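Fanconi-associated nuclease 1 homolog (Pseudomonas aeruginosa, PDB 5Y7Q) belongs to the FAN1 family of nucleases, pairing a SAP domain with a VRR-NUC nuclease domain. Local coordinates at residues R279-F284 and L302-H308. Residues are numbered along the deposited sequence; the frame is centred on the assembly and turned at random.
Sequences RVKLLF and LYRQSSH
F284 has an aromatic ring against each of its two faces, both supplied by the same short segment, Y303 from the last turn of a helix and H308 from the loop that follows. H308 brings CD2 over the centre of the phenyl ring, 3.6 Å above its plane, with the two rings inclined at 36°. On the opposite face Y303 presents its edge, CE1 lying toward the rim, in an offset edge-to-face pair with centroids 5.3 Å apart. Phenylalanine suits this place because both its faces offer pi density to C-H groups. F284 reaches between the two rings with CG anti to its backbone N (chi1 -166°). Tyrosine adds a polar end, its OH hydrogen-bonded to E291, farther along the helix that carries F284. The imidazole of H308 also has V280 CG1 at its edge, in plane, while K281 runs alongside through CB and CG. The arrangement belongs to a helical hairpin: helices 273-292 and 296-304 follow one another through a short link, and the chain leaving the second runs on across the first. Here S306 forms an ST turn, its OG accepting from the backbone N of H308 at 3.1 Å. The same hydroxyl donates to V280 O, also at 3.1 Å, from above the carbonyl plane; F284 N, the ordinary helical donor, reaches that oxygen from the other face. The short serine side chain is consistent with the loop lying this close, and branched V280 sets its other methyl, CG2, against S307. L283 extends the apolar side, CD1 meeting Q305 CG at 3.7 Å.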
loop_
_atom_site.group_PDB
_atom_site.type_symbol
_atom_site.label_atom_id
_atom_site.label_comp_id
_atom_site.label_asym_id
_atom_site.label_seq_id
_atom_site.Cartn_x
_atom_site.Cartn_y
_atom_site.Cartn_z
ATOM N N ARG A 279 -12.831 -7.056 1.448
ATOM C CA ARG A 279 -13.610 -7.906 0.551
ATOM C C ARG A 279 -13.935 -7.178 -0.735
ATOM O O ARG A 279 -13.765 -7.713 -1.844
ATOM C CB ARG A 279 -14.913 -8.332 1.207
ATOM C CG ARG A 279 -15.840 -8.977 0.210
ATOM C CD ARG A 279 -17.004 -9.643 0.876
ATOM N NE ARG A 279 -18.159 -8.763 0.838
ATOM C CZ ARG A 279 -19.085 -8.819 -0.112
ATOM N NH1 ARG A 279 -20.113 -7.975 -0.084
ATOM N NH2 ARG A 279 -18.982 -9.728 -1.081
ATOM N N VAL A 280 -14.413 -5.950 -0.591
ATOM C CA VAL A 280 -14.931 -5.180 -1.712
ATOM C C VAL A 280 -13.803 -4.831 -2.686
ATOM O O VAL A 280 -13.979 -4.880 -3.915
ATOM C CB VAL A 280 -15.667 -3.952 -1.133
ATOM C CG1 VAL A 280 -14.909 -2.642 -1.374
ATOM C CG2 VAL A 280 -17.135 -3.928 -1.565
ATOM N N LYS A 281 -12.607 -4.544 -2.155
ATOM C CA LYS A 281 -11.442 -4.372 -3.010
ATOM C C LYS A 281 -11.173 -5.640 -3.806
ATOM O O LYS A 281 -10.915 -5.589 -5.019
ATOM C CB LYS A 281 -10.223 -3.986 -2.161
ATOM C CG LYS A 281 -8.957 -3.714 -2.980
ATOM C CD LYS A 281 -7.755 -3.324 -2.099
ATOM C CE LYS A 281 -6.512 -2.944 -2.936
ATOM N NZ LYS A 281 -5.257 -2.830 -2.116
ATOM N N LEU A 282 -11.268 -6.794 -3.143
ATOM C CA LEU A 282 -10.942 -8.045 -3.815
ATOM C C LEU A 282 -11.899 -8.313 -4.974
ATOM O O LEU A 282 -11.472 -8.616 -6.097
ATOM C CB LEU A 282 -10.976 -9.164 -2.789
ATOM C CG LEU A 282 -10.476 -10.540 -3.114
ATOM C CD1 LEU A 282 -9.006 -10.467 -3.310
ATOM C CD2 LEU A 282 -10.818 -11.383 -1.923
ATOM N N LEU A 283 -13.204 -8.197 -4.719
ATOM C CA LEU A 283 -14.178 -8.250 -5.806
ATOM C C LEU A 283 -13.777 -7.332 -6.950
ATOM O O LEU A 283 -13.810 -7.726 -8.125
ATOM C CB LEU A 283 -15.560 -7.855 -5.300
ATOM C CG LEU A 283 -16.208 -8.940 -4.466
ATOM C CD1 LEU A 283 -17.558 -8.441 -3.998
ATOM C CD2 LEU A 283 -16.348 -10.197 -5.294
ATOM N N PHE A 284 -13.400 -6.094 -6.619
ATOM C CA PHE A 284 -12.987 -5.142 -7.648
ATOM C C PHE A 284 -11.917 -5.749 -8.557
ATOM O O PHE A 284 -12.095 -5.830 -9.780
ATOM C CB PHE A 284 -12.497 -3.848 -6.975
ATOM C CG PHE A 284 -12.355 -2.667 -7.906
ATOM C CD1 PHE A 284 -13.457 -1.931 -8.280
ATOM C CD2 PHE A 284 -11.108 -2.274 -8.365
ATOM C CE1 PHE A 284 -13.321 -0.849 -9.125
ATOM C CE2 PHE A 284 -10.962 -1.201 -9.209
ATOM C CZ PHE A 284 -12.063 -0.484 -9.592
ATOM N N LEU A 302 -19.585 -8.414 -10.980
ATOM C CA LEU A 302 -18.683 -8.295 -9.835
ATOM C C LEU A 302 -18.485 -6.835 -9.426
ATOM O O LEU A 302 -18.514 -6.513 -8.237
ATOM C CB LEU A 302 -17.337 -8.972 -10.130
ATOM C CG LEU A 302 -17.324 -10.471 -10.472
ATOM C CD1 LEU A 302 -15.923 -10.953 -10.870
ATOM C CD2 LEU A 302 -17.820 -11.322 -9.325
ATOM N N TYR A 303 -18.284 -5.932 -10.392
ATOM C CA TYR A 303 -18.274 -4.499 -10.073
ATOM C C TYR A 303 -19.568 -4.060 -9.373
ATOM O O TYR A 303 -19.531 -3.290 -8.405
ATOM C CB TYR A 303 -18.082 -3.664 -11.341
ATOM C CG TYR A 303 -16.688 -3.612 -11.927
ATOM C CD1 TYR A 303 -15.568 -3.353 -11.125
ATOM C CD2 TYR A 303 -16.492 -3.781 -13.300
ATOM C CE1 TYR A 303 -14.285 -3.279 -11.681
ATOM C CE2 TYR A 303 -15.226 -3.723 -13.852
ATOM C CZ TYR A 303 -14.130 -3.473 -13.044
ATOM O OH TYR A 303 -12.888 -3.406 -13.624
ATOM N N ARG A 304 -20.723 -4.529 -9.858
ATOM C CA ARG A 304 -21.992 -4.090 -9.293
ATOM C C ARG A 304 -22.179 -4.552 -7.861
ATOM O O ARG A 304 -22.839 -3.860 -7.082
ATOM C CB ARG A 304 -23.159 -4.551 -10.159
ATOM C CG ARG A 304 -23.508 -3.508 -11.213
ATOM C CD ARG A 304 -24.971 -3.216 -11.260
ATOM N NE ARG A 304 -25.524 -3.773 -12.480
ATOM C CZ ARG A 304 -26.788 -3.630 -12.847
ATOM N NH1 ARG A 304 -27.622 -2.940 -12.065
ATOM N NH2 ARG A 304 -27.212 -4.177 -13.989
ATOM N N GLN A 305 -21.600 -5.682 -7.465
ATOM C CA GLN A 305 -21.751 -6.072 -6.061
ATOM C C GLN A 305 -20.640 -5.524 -5.161
ATOM O O GLN A 305 -20.538 -5.931 -4.002
ATOM C CB GLN A 305 -21.888 -7.591 -5.920
ATOM C CG GLN A 305 -20.645 -8.393 -6.032
ATOM C CD GLN A 305 -20.969 -9.827 -6.376
ATOM O OE1 GLN A 305 -20.558 -10.758 -5.669
ATOM N NE2 GLN A 305 -21.730 -10.020 -7.459
ATOM N N SER A 306 -19.804 -4.625 -5.665
ATOM C CA SER A 306 -18.759 -3.988 -4.875
ATOM C C SER A 306 -19.063 -2.508 -4.635
ATOM O O SER A 306 -19.466 -1.783 -5.558
ATOM C CB SER A 306 -17.409 -4.133 -5.578
ATOM O OG SER A 306 -16.442 -3.303 -4.969
ATOM N N SER A 307 -18.869 -2.059 -3.391
ATOM C CA SER A 307 -18.988 -0.649 -3.023
ATOM C C SER A 307 -17.648 0.079 -3.079
ATOM O O SER A 307 -17.553 1.231 -2.637
ATOM C CB SER A 307 -19.620 -0.498 -1.628
ATOM O OG SER A 307 -18.809 -1.055 -0.606
ATOM N N HIS A 308 -16.614 -0.586 -3.580
ATOM C CA HIS A 308 -15.300 0.021 -3.742
ATOM C C HIS A 308 -15.410 1.333 -4.523
ATOM O O HIS A 308 -16.218 1.436 -5.457
ATOM C CB HIS A 308 -14.378 -0.964 -4.468
ATOM C CG HIS A 308 -12.943 -0.550 -4.500
ATOM N ND1 HIS A 308 -12.081 -0.778 -3.450
ATOM C CD2 HIS A 308 -12.216 0.073 -5.457
ATOM C CE1 HIS A 308 -10.885 -0.308 -3.758
ATOM N NE2 HIS A 308 -10.941 0.217 -4.969
#